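PDB 3GYB: transcriptional regulators (LACI-FAMILY TRANSCRIPTIONAL REGULATORY PROTEIN) from Corynebacterium glutamicum, which probably acts as a DNA-binding transcription factor of the LacI family, controlling gene expression by binding cis-regulatory DNA. Local coordinates for residues Val202-Ile208 with Gly267-Pro271; Gly163-Leu168 with Ala191-Glu197; Thr110-Ile114 with Thr141-Leu147; His118-Leu124 with Val177-Ser183. All coordinates share one frame; numbering follows the deposited sequence.

Contact 1: Val202-Ile208 with Gly267-Pro271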
loop_
_atom_site.group_PDB
_atom_site.type_symbol
_atom_site.label_atom_id
_atom_site.label_comp_id
_atom_site.label_asym_id
_atom_site.label_seq_id
_atom_site.Cartn_x
_atom_site.Cartn_y
_atom_site.Cartn_z
ATOM N N VAL A 202 13.177 5.638 18.172
ATOM C CA VAL A 202 11.757 5.940 18.282
ATOM C C VAL A 202 11.191 4.793 19.113
ATOM O O VAL A 202 11.323 3.636 18.730
ATOM C CB VAL A 202 11.075 5.968 16.893
ATOM C CG1 VAL A 202 9.576 6.130 17.056
ATOM C CG2 VAL A 202 11.644 7.123 16.056
ATOM N N PRO A 203 10.517 5.096 20.236
ATOM C CA PRO A 203 10.205 6.407 20.816
ATOM C C PRO A 203 11.179 6.985 21.848
ATOM O O PRO A 203 10.956 8.089 22.347
ATOM C CB PRO A 203 8.842 6.165 21.434
ATOM C CG PRO A 203 9.046 4.798 22.058
ATOM C CD PRO A 203 9.829 4.025 20.988
ATOM N N GLU A 204 12.246 6.260 22.172
ATOM C CA GLU A 204 13.187 6.727 23.190
ATOM C C GLU A 204 13.663 8.168 23.031
ATOM O O GLU A 204 13.754 8.907 24.017
ATOM C CB GLU A 204 14.401 5.799 23.266
ATOM C CG GLU A 204 14.123 4.425 23.878
ATOM C CD GLU A 204 13.356 3.499 22.952
ATOM O OE1 GLU A 204 13.321 3.765 21.735
ATOM O OE2 GLU A 204 12.802 2.490 23.442
ATOM N N ASP A 205 13.971 8.569 21.804
ATOM C CA ASP A 205 14.441 9.930 21.553
ATOM C C ASP A 205 13.379 10.812 20.911
ATOM O O ASP A 205 13.239 11.986 21.257
ATOM C CB ASP A 205 15.669 9.922 20.639
ATOM C CG ASP A 205 16.851 9.205 21.254
ATOM O OD1 ASP A 205 17.102 9.400 22.460
ATOM O OD2 ASP A 205 17.530 8.456 20.527
ATOM N N LEU A 206 12.623 10.236 19.986
ATOM C CA LEU A 206 11.604 10.991 19.261
ATOM C C LEU A 206 10.281 10.240 19.187
ATOM O O LEU A 206 10.265 9.054 18.870
ATOM C CB LEU A 206 12.112 11.264 17.841
ATOM C CG LEU A 206 11.190 11.974 16.844
ATOM C CD1 LEU A 206 11.073 13.443 17.219
ATOM C CD2 LEU A 206 11.756 11.842 15.443
ATOM N N SER A 207 9.179 10.927 19.488
ATOM C CA SER A 207 7.854 10.315 19.408
ATOM C C SER A 207 7.221 10.684 18.072
ATOM O O SER A 207 7.375 11.811 17.601
ATOM C CB SER A 207 6.942 10.810 20.538
ATOM O OG SER A 207 7.228 10.147 21.761
ATOM N N ILE A 208 6.526 9.730 17.458
ATOM C CA ILE A 208 5.858 9.973 16.184
ATOM C C ILE A 208 4.462 9.362 16.183
ATOM O O ILE A 208 4.285 8.194 16.522
ATOM C CB ILE A 208 6.645 9.362 14.992
ATOM C CG1 ILE A 208 7.977 10.098 14.810
ATOM C CG2 ILE A 208 5.813 9.462 13.714
ATOM C CD1 ILE A 208 8.887 9.479 13.753
ATOM N N GLY A 267 3.860 1.431 19.258
ATOM C CA GLY A 267 5.169 1.654 19.854
ATOM C C GLY A 267 5.995 2.869 19.493
ATOM O O GLY A 267 7.163 2.940 19.874
ATOM N N THR A 268 5.409 3.838 18.803
ATOM C CA THR A 268 6.188 4.997 18.389
ATOM C C THR A 268 6.098 6.272 19.228
ATOM O O THR A 268 6.664 7.297 18.851
ATOM C CB THR A 268 5.889 5.342 16.924
ATOM O OG1 THR A 268 4.483 5.539 16.761
ATOM C CG2 THR A 268 6.358 4.212 16.000
ATOM N N CYS A 269 5.398 6.214 20.357
ATOM C CA CYS A 269 5.294 7.369 21.247
ATOM C C CYS A 269 5.704 6.945 22.650
ATOM O O CYS A 269 5.574 5.776 23.016
ATOM C CB CYS A 269 3.861 7.919 21.287
ATOM S SG CYS A 269 3.383 8.915 19.851
ATOM N N ALA A 270 6.207 7.899 23.427
ATOM C CA ALA A 270 6.622 7.635 24.799
ATOM C C ALA A 270 6.573 8.942 25.580
ATOM O O ALA A 270 6.629 10.024 24.995
ATOM C CB ALA A 270 8.030 7.056 24.821
ATOM N N PRO A 271 6.459 8.861 26.915
ATOM C CA PRO A 271 6.403 10.071 27.736
ATOM C C PRO A 271 7.717 10.845 27.789
ATOM O O PRO A 271 8.800 10.261 27.722
ATOM C CB PRO A 271 5.982 9.538 29.105
ATOM C CG PRO A 271 6.587 8.170 29.129
ATOM C CD PRO A 271 6.281 7.654 27.741
#

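Contact 2: Gly163-Leu168 with Ala191-Glu197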
loop_
_atom_site.group_PDB
_atom_site.type_symbol
_atom_site.label_atom_id
_atom_site.label_comp_id
_atom_site.label_asym_id
_atom_site.label_seq_id
_atom_site.Cartn_x
_atom_site.Cartn_y
_atom_site.Cartn_z
ATOM N N GLY A 163 7.860 12.768 3.197
ATOM C CA GLY A 163 7.847 12.684 4.643
ATOM C C GLY A 163 9.272 12.528 5.143
ATOM O O GLY A 163 9.657 13.074 6.179
ATOM N N TYR A 164 10.063 11.787 4.374
ATOM C CA TYR A 164 11.449 11.534 4.708
ATOM C C TYR A 164 12.282 12.812 4.641
ATOM O O TYR A 164 12.885 13.208 5.630
ATOM C CB TYR A 164 12.029 10.479 3.758
ATOM C CG TYR A 164 13.492 10.186 3.989
ATOM C CD1 TYR A 164 13.933 9.643 5.196
ATOM C CD2 TYR A 164 14.437 10.437 2.997
ATOM C CE1 TYR A 164 15.280 9.359 5.409
ATOM C CE2 TYR A 164 15.793 10.151 3.198
ATOM C CZ TYR A 164 16.202 9.613 4.408
ATOM O OH TYR A 164 17.535 9.317 4.613
ATOM N N THR A 165 12.289 13.467 3.485
ATOM C CA THR A 165 13.090 14.680 3.333
ATOM C C THR A 165 12.579 15.851 4.159
ATOM O O THR A 165 13.376 16.642 4.668
ATOM C CB THR A 165 13.213 15.090 1.852
ATOM O OG1 THR A 165 11.920 15.353 1.301
ATOM C CG2 THR A 165 13.878 13.963 1.061
ATOM N N GLU A 166 11.263 15.965 4.306
ATOM C CA GLU A 166 10.709 17.045 5.120
ATOM C C GLU A 166 11.086 16.859 6.589
ATOM O O GLU A 166 11.345 17.834 7.295
ATOM C CB GLU A 166 9.182 17.097 5.005
ATOM C CG GLU A 166 8.657 17.655 3.696
ATOM C CD GLU A 166 9.043 19.106 3.488
ATOM O OE1 GLU A 166 8.826 19.924 4.409
ATOM O OE2 GLU A 166 9.553 19.431 2.401
ATOM N N THR A 167 11.104 15.616 7.062
ATOM C CA THR A 167 11.453 15.376 8.455
ATOM C C THR A 167 12.932 15.651 8.695
ATOM O O THR A 167 13.302 16.239 9.712
ATOM C CB THR A 167 11.115 13.932 8.898
ATOM O OG1 THR A 167 9.701 13.732 8.808
ATOM C CG2 THR A 167 11.548 13.697 10.347
ATOM N N LEU A 168 13.783 15.236 7.764
ATOM C CA LEU A 168 15.207 15.495 7.918
ATOM C C LEU A 168 15.458 17.001 7.951
ATOM O O LEU A 168 16.299 17.479 8.709
ATOM C CB LEU A 168 16.003 14.866 6.773
ATOM C CG LEU A 168 16.164 13.345 6.809
ATOM C CD1 LEU A 168 16.926 12.900 5.563
ATOM C CD2 LEU A 168 16.912 12.922 8.070
ATOM N N ALA A 191 8.918 9.870 8.099
ATOM C CA ALA A 191 9.446 10.439 9.333
ATOM C C ALA A 191 10.229 9.388 10.115
ATOM O O ALA A 191 11.277 9.685 10.688
ATOM C CB ALA A 191 8.309 10.990 10.188
ATOM N N LEU A 192 9.715 8.158 10.145
ATOM C CA LEU A 192 10.400 7.079 10.853
ATOM C C LEU A 192 11.737 6.782 10.181
ATOM O O LEU A 192 12.720 6.472 10.849
ATOM C CB LEU A 192 9.534 5.813 10.872
ATOM C CG LEU A 192 8.313 5.871 11.792
ATOM C CD1 LEU A 192 7.350 4.731 11.468
ATOM C CD2 LEU A 192 8.767 5.806 13.251
ATOM N N GLY A 193 11.769 6.874 8.857
ATOM C CA GLY A 193 13.005 6.630 8.135
ATOM C C GLY A 193 14.011 7.727 8.443
ATOM O O GLY A 193 15.207 7.473 8.578
ATOM N N ALA A 194 13.527 8.960 8.554
ATOM C CA ALA A 194 14.404 10.085 8.859
ATOM C C ALA A 194 15.022 9.883 10.237
ATOM O O ALA A 194 16.222 10.090 10.423
ATOM C CB ALA A 194 13.612 11.401 8.810
ATOM N N ALA A 195 14.206 9.463 11.202
ATOM C CA ALA A 195 14.698 9.217 12.549
ATOM C C ALA A 195 15.800 8.156 12.501
ATOM O O ALA A 195 16.848 8.294 13.143
ATOM C CB ALA A 195 13.553 8.759 13.451
ATOM N N ARG A 196 15.570 7.101 11.726
ATOM C CA ARG A 196 16.562 6.039 11.603
ATOM C C ARG A 196 17.864 6.585 10.998
ATOM O O ARG A 196 18.953 6.289 11.481
ATOM C CB ARG A 196 16.016 4.897 10.741
ATOM C CG ARG A 196 16.933 3.681 10.706
ATOM C CD ARG A 196 16.397 2.536 9.855
ATOM N NE ARG A 196 17.293 1.385 9.948
ATOM C CZ ARG A 196 17.142 0.240 9.289
ATOM N NH1 ARG A 196 16.120 0.063 8.463
ATOM N NH2 ARG A 196 18.019 -0.739 9.471
ATOM N N GLU A 197 17.745 7.385 9.944
ATOM C CA GLU A 197 18.913 7.971 9.290
ATOM C C GLU A 197 19.684 8.873 10.253
ATOM O O GLU A 197 20.913 8.951 10.202
ATOM C CB GLU A 197 18.472 8.779 8.064
ATOM C CG GLU A 197 19.598 9.523 7.350
ATOM C CD GLU A 197 20.734 8.614 6.923
ATOM O OE1 GLU A 197 20.460 7.486 6.462
ATOM O OE2 GLU A 197 21.907 9.040 7.034
#

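Contact 3: Thr110-Ile114 with Thr141-Leu147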
loop_
_atom_site.group_PDB
_atom_site.type_symbol
_atom_site.label_atom_id
_atom_site.label_comp_id
_atom_site.label_asym_id
_atom_site.label_seq_id
_atom_site.Cartn_x
_atom_site.Cartn_y
_atom_site.Cartn_z
ATOM N N THR A 110 -2.679 15.489 18.933
ATOM C CA THR A 110 -1.906 16.556 19.548
ATOM C C THR A 110 -1.997 16.496 21.063
ATOM O O THR A 110 -0.985 16.596 21.757
ATOM C CB THR A 110 -2.394 17.924 19.050
ATOM O OG1 THR A 110 -2.381 17.926 17.616
ATOM C CG2 THR A 110 -1.488 19.039 19.552
ATOM N N LYS A 111 -3.213 16.318 21.568
ATOM C CA LYS A 111 -3.434 16.240 23.005
ATOM C C LYS A 111 -2.670 15.055 23.591
ATOM O O LYS A 111 -2.153 15.135 24.702
ATOM C CB LYS A 111 -4.931 16.101 23.301
ATOM C CG LYS A 111 -5.279 16.045 24.792
ATOM C CD LYS A 111 -4.875 17.324 25.509
ATOM C CE LYS A 111 -5.313 17.304 26.967
ATOM N NZ LYS A 111 -6.774 17.058 27.100
ATOM N N HIS A 112 -2.585 13.956 22.841
ATOM C CA HIS A 112 -1.862 12.783 23.328
ATOM C C HIS A 112 -0.394 13.134 23.552
ATOM O O HIS A 112 0.183 12.793 24.581
ATOM C CB HIS A 112 -1.972 11.623 22.330
ATOM C CG HIS A 112 -1.298 10.364 22.785
ATOM N ND1 HIS A 112 -1.634 9.719 23.955
ATOM C CD2 HIS A 112 -0.319 9.620 22.214
ATOM C CE1 HIS A 112 -0.893 8.633 24.087
ATOM N NE2 HIS A 112 -0.087 8.549 23.043
ATOM N N LEU A 113 0.210 13.818 22.582
ATOM C CA LEU A 113 1.608 14.211 22.702
ATOM C C LEU A 113 1.782 15.175 23.872
ATOM O O LEU A 113 2.751 15.082 24.624
ATOM C CB LEU A 113 2.089 14.858 21.400
ATOM C CG LEU A 113 2.112 13.905 20.201
ATOM C CD1 LEU A 113 2.622 14.648 18.963
ATOM C CD2 LEU A 113 3.015 12.715 20.514
ATOM N N ILE A 114 0.837 16.096 24.024
ATOM C CA ILE A 114 0.884 17.056 25.123
ATOM C C ILE A 114 0.749 16.334 26.462
ATOM O O ILE A 114 1.510 16.603 27.397
ATOM C CB ILE A 114 -0.238 18.105 24.986
ATOM C CG1 ILE A 114 0.042 18.990 23.770
ATOM C CG2 ILE A 114 -0.329 18.963 26.253
ATOM C CD1 ILE A 114 -1.099 19.924 23.427
ATOM N N THR A 141 -5.244 23.322 18.822
ATOM C CA THR A 141 -5.042 22.525 20.023
ATOM C C THR A 141 -3.764 22.949 20.733
ATOM O O THR A 141 -3.736 23.018 21.964
ATOM C CB THR A 141 -4.975 21.033 19.685
ATOM O OG1 THR A 141 -6.205 20.643 19.062
ATOM C CG2 THR A 141 -4.759 20.200 20.947
HETATM N N MSE A 142 -2.703 23.214 19.974
HETATM C CA MSE A 142 -1.456 23.649 20.590
HETATM C C MSE A 142 -1.682 24.973 21.331
HETATM O O MSE A 142 -1.308 25.106 22.487
HETATM C CB MSE A 142 -0.356 23.832 19.531
HETATM C CG MSE A 142 0.204 22.526 18.976
HETATM SE SE MSE A 142 1.239 21.482 20.242
HETATM C CE MSE A 142 2.838 22.572 20.319
ATOM N N ARG A 143 -2.313 25.937 20.664
ATOM C CA ARG A 143 -2.579 27.234 21.291
ATOM C C ARG A 143 -3.566 27.143 22.449
ATOM O O ARG A 143 -3.493 27.923 23.397
ATOM C CB ARG A 143 -3.088 28.234 20.252
ATOM C CG ARG A 143 -2.050 28.574 19.200
ATOM C CD ARG A 143 -2.393 29.853 18.457
ATOM N NE ARG A 143 -1.328 30.199 17.521
ATOM C CZ ARG A 143 -1.222 29.709 16.290
ATOM N NH1 ARG A 143 -2.126 28.854 15.834
ATOM N NH2 ARG A 143 -0.197 30.057 15.525
ATOM N N ALA A 144 -4.493 26.198 22.376
ATOM C CA ALA A 144 -5.459 26.040 23.456
ATOM C C ALA A 144 -4.716 25.653 24.731
ATOM O O ALA A 144 -5.115 26.025 25.833
ATOM C CB ALA A 144 -6.474 24.965 23.104
ATOM N N HIS A 145 -3.626 24.907 24.561
ATOM C CA HIS A 145 -2.810 24.445 25.675
ATOM C C HIS A 145 -1.600 25.325 25.971
ATOM O O HIS A 145 -0.687 24.913 26.695
ATOM C CB HIS A 145 -2.377 23.001 25.416
ATOM C CG HIS A 145 -3.511 22.025 25.454
ATOM N ND1 HIS A 145 -4.070 21.582 26.632
ATOM C CD2 HIS A 145 -4.226 21.450 24.459
ATOM C CE1 HIS A 145 -5.081 20.775 26.363
ATOM N NE2 HIS A 145 -5.197 20.679 25.050
ATOM N N GLY A 146 -1.602 26.532 25.407
ATOM C CA GLY A 146 -0.527 27.486 25.635
ATOM C C GLY A 146 0.803 27.198 24.969
ATOM O O GLY A 146 1.844 27.699 25.404
ATOM N N LEU A 147 0.773 26.399 23.908
ATOM C CA LEU A 147 1.989 26.046 23.190
ATOM C C LEU A 147 1.975 26.652 21.797
ATOM O O LEU A 147 0.918 26.786 21.173
ATOM C CB LEU A 147 2.116 24.521 23.087
ATOM C CG LEU A 147 2.181 23.762 24.415
ATOM C CD1 LEU A 147 2.191 22.262 24.157
ATOM C CD2 LEU A 147 3.427 24.184 25.183
#

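Contact 4: His118-Leu124 with Val177-Ser183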
loop_
_atom_site.group_PDB
_atom_site.type_symbol
_atom_site.label_atom_id
_atom_site.label_comp_id
_atom_site.label_asym_id
_atom_site.label_seq_id
_atom_site.Cartn_x
_atom_site.Cartn_y
_atom_site.Cartn_z
ATOM N N HIS A 118 5.295 16.262 26.053
ATOM C CA HIS A 118 6.013 16.945 24.981
ATOM C C HIS A 118 5.505 18.377 24.845
ATOM O O HIS A 118 4.307 18.627 24.973
ATOM C CB HIS A 118 5.803 16.212 23.652
ATOM C CG HIS A 118 6.396 14.839 23.615
ATOM N ND1 HIS A 118 7.724 14.609 23.323
ATOM C CD2 HIS A 118 5.846 13.625 23.855
ATOM C CE1 HIS A 118 7.965 13.310 23.385
ATOM N NE2 HIS A 118 6.843 12.691 23.705
ATOM N N THR A 119 6.414 19.315 24.593
ATOM C CA THR A 119 6.033 20.710 24.403
ATOM C C THR A 119 6.513 21.189 23.035
ATOM O O THR A 119 5.812 21.935 22.355
ATOM C CB THR A 119 6.601 21.622 25.512
ATOM O OG1 THR A 119 7.999 21.367 25.684
ATOM C CG2 THR A 119 5.865 21.370 26.822
ATOM N N HIS A 120 7.707 20.762 22.636
ATOM C CA HIS A 120 8.242 21.121 21.325
ATOM C C HIS A 120 7.721 20.079 20.345
ATOM O O HIS A 120 8.412 19.122 19.988
ATOM C CB HIS A 120 9.771 21.132 21.360
ATOM C CG HIS A 120 10.334 22.284 22.131
ATOM N ND1 HIS A 120 10.193 23.591 21.718
ATOM C CD2 HIS A 120 10.989 22.333 23.316
ATOM C CE1 HIS A 120 10.732 24.396 22.616
ATOM N NE2 HIS A 120 11.222 23.659 23.596
ATOM N N ILE A 121 6.480 20.285 19.925
ATOM C CA ILE A 121 5.786 19.380 19.024
ATOM C C ILE A 121 5.689 19.964 17.627
ATOM O O ILE A 121 5.361 21.138 17.455
ATOM C CB ILE A 121 4.363 19.107 19.553
ATOM C CG1 ILE A 121 4.451 18.475 20.946
ATOM C CG2 ILE A 121 3.602 18.218 18.582
ATOM C CD1 ILE A 121 3.131 18.444 21.706
ATOM N N ALA A 122 5.976 19.138 16.627
ATOM C CA ALA A 122 5.905 19.595 15.247
ATOM C C ALA A 122 4.890 18.785 14.454
ATOM O O ALA A 122 4.620 17.626 14.771
ATOM C CB ALA A 122 7.273 19.499 14.593
ATOM N N HIS A 123 4.336 19.407 13.420
ATOM C CA HIS A 123 3.350 18.760 12.560
ATOM C C HIS A 123 3.840 18.684 11.122
ATOM O O HIS A 123 4.320 19.676 10.575
ATOM C CB HIS A 123 2.036 19.546 12.590
ATOM C CG HIS A 123 0.998 19.044 11.630
ATOM N ND1 HIS A 123 0.429 17.793 11.735
ATOM C CD2 HIS A 123 0.389 19.647 10.582
ATOM C CE1 HIS A 123 -0.490 17.649 10.797
ATOM N NE2 HIS A 123 -0.535 18.760 10.083
ATOM N N LEU A 124 3.742 17.503 10.519
ATOM C CA LEU A 124 4.123 17.341 9.118
ATOM C C LEU A 124 2.814 17.444 8.356
ATOM O O LEU A 124 1.964 16.563 8.454
ATOM C CB LEU A 124 4.767 15.973 8.879
ATOM C CG LEU A 124 6.149 15.808 9.498
ATOM C CD1 LEU A 124 6.650 14.385 9.283
ATOM C CD2 LEU A 124 7.099 16.815 8.861
ATOM N N VAL A 177 12.778 19.743 18.680
ATOM C CA VAL A 177 11.544 18.976 18.527
ATOM C C VAL A 177 11.684 17.573 19.111
ATOM O O VAL A 177 12.635 16.857 18.796
ATOM C CB VAL A 177 11.150 18.863 17.040
ATOM C CG1 VAL A 177 10.000 17.873 16.865
ATOM C CG2 VAL A 177 10.744 20.230 16.521
ATOM N N THR A 178 10.731 17.186 19.955
ATOM C CA THR A 178 10.766 15.868 20.587
ATOM C C THR A 178 9.641 14.941 20.140
ATOM O O THR A 178 9.655 13.745 20.444
ATOM C CB THR A 178 10.714 15.986 22.128
ATOM O OG1 THR A 178 9.479 16.599 22.529
ATOM C CG2 THR A 178 11.867 16.831 22.627
ATOM N N ALA A 179 8.668 15.480 19.413
ATOM C CA ALA A 179 7.553 14.665 18.948
ATOM C C ALA A 179 6.978 15.248 17.674
ATOM O O ALA A 179 6.957 16.465 17.494
ATOM C CB ALA A 179 6.470 14.590 20.024
ATOM N N ILE A 180 6.516 14.369 16.795
ATOM C CA ILE A 180 5.935 14.786 15.531
ATOM C C ILE A 180 4.562 14.166 15.322
ATOM O O ILE A 180 4.381 12.964 15.533
ATOM C CB ILE A 180 6.826 14.351 14.335
ATOM C CG1 ILE A 180 8.168 15.083 14.387
ATOM C CG2 ILE A 180 6.104 14.626 13.019
ATOM C CD1 ILE A 180 9.199 14.571 13.376
ATOM N N PHE A 181 3.590 14.995 14.949
ATOM C CA PHE A 181 2.261 14.505 14.616
ATOM C C PHE A 181 2.221 14.592 13.096
ATOM O O PHE A 181 2.142 15.681 12.526
ATOM C CB PHE A 181 1.146 15.371 15.231
ATOM C CG PHE A 181 -0.196 15.214 14.548
ATOM C CD1 PHE A 181 -0.637 13.968 14.105
ATOM C CD2 PHE A 181 -1.015 16.319 14.340
ATOM C CE1 PHE A 181 -1.865 13.825 13.465
ATOM C CE2 PHE A 181 -2.247 16.186 13.701
ATOM C CZ PHE A 181 -2.672 14.938 13.262
ATOM N N SER A 182 2.317 13.437 12.445
ATOM C CA SER A 182 2.298 13.362 10.993
ATOM C C SER A 182 0.855 13.368 10.499
ATOM O O SER A 182 0.014 12.631 11.011
ATOM C CB SER A 182 3.000 12.081 10.532
ATOM O OG SER A 182 3.091 12.045 9.120
ATOM N N SER A 183 0.578 14.185 9.488
ATOM C CA SER A 183 -0.775 14.299 8.960
ATOM C C SER A 183 -1.374 12.951 8.583
ATOM O O SER A 183 -2.583 12.763 8.669
ATOM C CB SER A 183 -0.801 15.242 7.752
ATOM O OG SER A 183 -2.128 15.657 7.480
HETATM O O HOH W 1 9.161 18.724 24.132
HETATM O O HOH W 2 -1.818 18.327 7.619
#

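Contact 1: Val202-Ile208 with Gly267-Pro271
Val202 and Thr268 lie alongside each other. With CG1 anti to the backbone N (chi1 174°), the valine sets that methyl 3.6 Å from Thr268 O, while its other branch packs on Ala195 of helix 185-198; a beta-branched residue can serve both neighbours at once. The peptide bond before Pro203 is cis, a geometry proline tolerates far better than other residues. The proline ring lies against the backbone of 267-271: CD comes within 3.1 Å of Gly267 O, and CB rests 3.6 Å from Ala270 CB, where the small methyl fits closely against the ring. After a turn the chain enters strand 207-211 of the C-terminal lobe, in the type I periplasmic-binding-protein fold expected of this family, and the tail that follows strand 258-264 runs past its beginning. Ser207 turns its hydroxyl to that tail, OG accepting Ala270 N at 3.0 Å, a somewhat bent bond. Its CA also makes a CA-H...O contact with Thr268 O. That carbonyl is gripped more firmly by Ile208 N, 2.8 Å away with 167° at the hydrogen. Ile208 O in turn receives Thr268 OG1 at 2.7 Å, almost straight on to the carbonyl (C=O...donor angle 163°). The threonine hydroxyl accepts from Thr225 N as well, so one small polar side chain joins two backbones, while the end of the Ile208 side chain leads away to Ala191 and Leu192.

Contact 2: Gly163-Leu168 with Ala191-Glu197
Ala194 presents its methyl to Thr167, Leu168 and Tyr164, and a side chain this small lets the two helices come within 7.5 Å of each other, axis to axis, at a crossing angle of -51°. Thr167 CG2 presses on Ala194 CB at 3.4 Å, closer than carbon atoms usually pack. Leu168 adds CD2 at 3.7 Å from the same methyl. Tyr164 meets the other helix with a ring edge, directed at Gly193 C and Ala194 N, with CD1 3.5 Å from the latter; glycine at 193 has no side chain to hold that edge off. Beyond it, the ring's OH reaches the aliphatic part of Glu197, 3.4 Å from CG, the carboxylate plane standing nearly perpendicular to the ring. The carboxylate itself is committed elsewhere, in a salt bridge with Arg220 of the second subunit, so this edge of the contact borders the dimer interface.

A second layer fixes these groups. Leu168 CD1 lies over one face of the tyrosine ring, toward its rim. Thr167 OG1 donates to Gly163 O at 2.7 Å, and that carbonyl also takes the helical bond from Thr167 N; with the hydroxyl so held, CG2 is turned to Ala194 and OG1 lies 3.4 Å from Ala191 CB. Helices 160-173 and 185-198, which precede and follow strand 179-182, thus pack together on one face of the sheet, with Leu124 beneath Thr167 and Ala191, and Ile208 beneath Ala191.

Contact 3: Thr110-Ile114 with Thr141-Leu147
Thr110 and Thr141 have side chains that run antiparallel past one another where helices 102-115 and 129-144, which precede and follow strand 121-124 in an alternating alpha/beta fold, lie together on one face of the sheet. Their methyls do the touching, CG2 to CG2 at 3.7 Å. Each hydroxyl instead bonds back into its own helix, Thr110 OG1 to Ala106 O and Thr141 OG1 to Ser137 O, so threonine offers a compact apolar branch here without leaving its oxygen unpaired. Met142, built as selenomethionine, crosses Thr110 at about a right angle and puts SE 3.7 Å from Thr110 CG2; its flexible chain, bent at chi2 and chi3, also reaches Ile121 of the strand.

Nearer the surface, the His145 ring is met by two side chains. Ile114 brings CD1 to 3.6 Å from His145 CD2, while the Lys111 side chain crosses that of His145 at about a right angle and lays its methylenes by the other end of the ring, CD 3.4 Å from His145 NE2. The lysine chain bends at chi2 (62°), which keeps its hydrocarbon part against the histidine.

His145 is the first residue to leave the helix, and a Schellman motif closes it: Gly146 takes the positive phi (73°) that suits glycine, and Leu147 N returns to Met142 O at 2.8 Å. The turn swings Leu147 back toward the neighbouring helix, where it meets Ile114 tip to tip, CD1 3.9 Å from CG1.

Contact 4: His118-Leu124 with Val177-Ser183
His123 and Phe181 project together from paired parallel strands. Followed outward, the histidine begins with CB 3.9 Å from Phe181 O. CG is anti to the backbone N (chi1 174°), which folds the ring over the neighbouring strand. ND1 then donates to Phe181 O at 2.8 Å, a bent bond of 134° with the oxygen lying out of the ring plane. Leu124 N reaches this same carbonyl from the opposite face, so two donors hold it. CE1 comes 3.7 Å from Phe181 CE2, the two rings lying obliquely with their planes 38° apart. At the tip, NE2 is hydrogen-bonded to a water at 2.8 Å, and the water also bonds Ser183 OG. Histidine thus combines an aromatic surface for Phe181 with two polar ring atoms, both used.

Backbone bonds alternate between the strands, Ala122 N to Ala179 O and Phe181 N to Ala122 O, in parallel register. At the far end His118 ND1 pairs with Thr178 OG1 at 2.8 Å, nearly straight. The methyl of Ala179 sits over a face of the His118 ring, 3.7 Å from its centroid, a CH-pi contact that a small residue permits.

Between these strands the chain passes through helix 129-144, strand 150-151 and helix 160-173, the helix of the beta-alpha-beta crossover that leads from strand 150-151 back to 179-182. Leu124 CG packs 3.7 Å from Ile180 CG2 on the face covered by helices 160-173 and 185-198; Ile121 and Phe181 face helix 102-115 on the other side, and strand 207-211 continues the sheet beyond 179-182.

Contact 4 lies at the middle of the group, its strand pair sandwiched between contact 2 on one face and contact 3 on the other, whose centres are 23 Å apart. Leu124 CD1 lies 3.2 Å from Thr167 OG1 of contact 2. Toward contact 3, Ile121 CG2 packs 3.7 Å from Leu113 CD1. Contact 1 lies at the next strand of the sheet: Ser207 O is 2.8 Å from Ile180 N, a probable hydrogen bond, and Ala270 O probably accepts from His118 NE2. Val202 and Ile208 also carry contact 1 onto helix 185-198 of contact 2. The magnesium site of Asp212, Asp229 and Ser231 lies off one end, the ion about 13 Å from the Phe181 side chain.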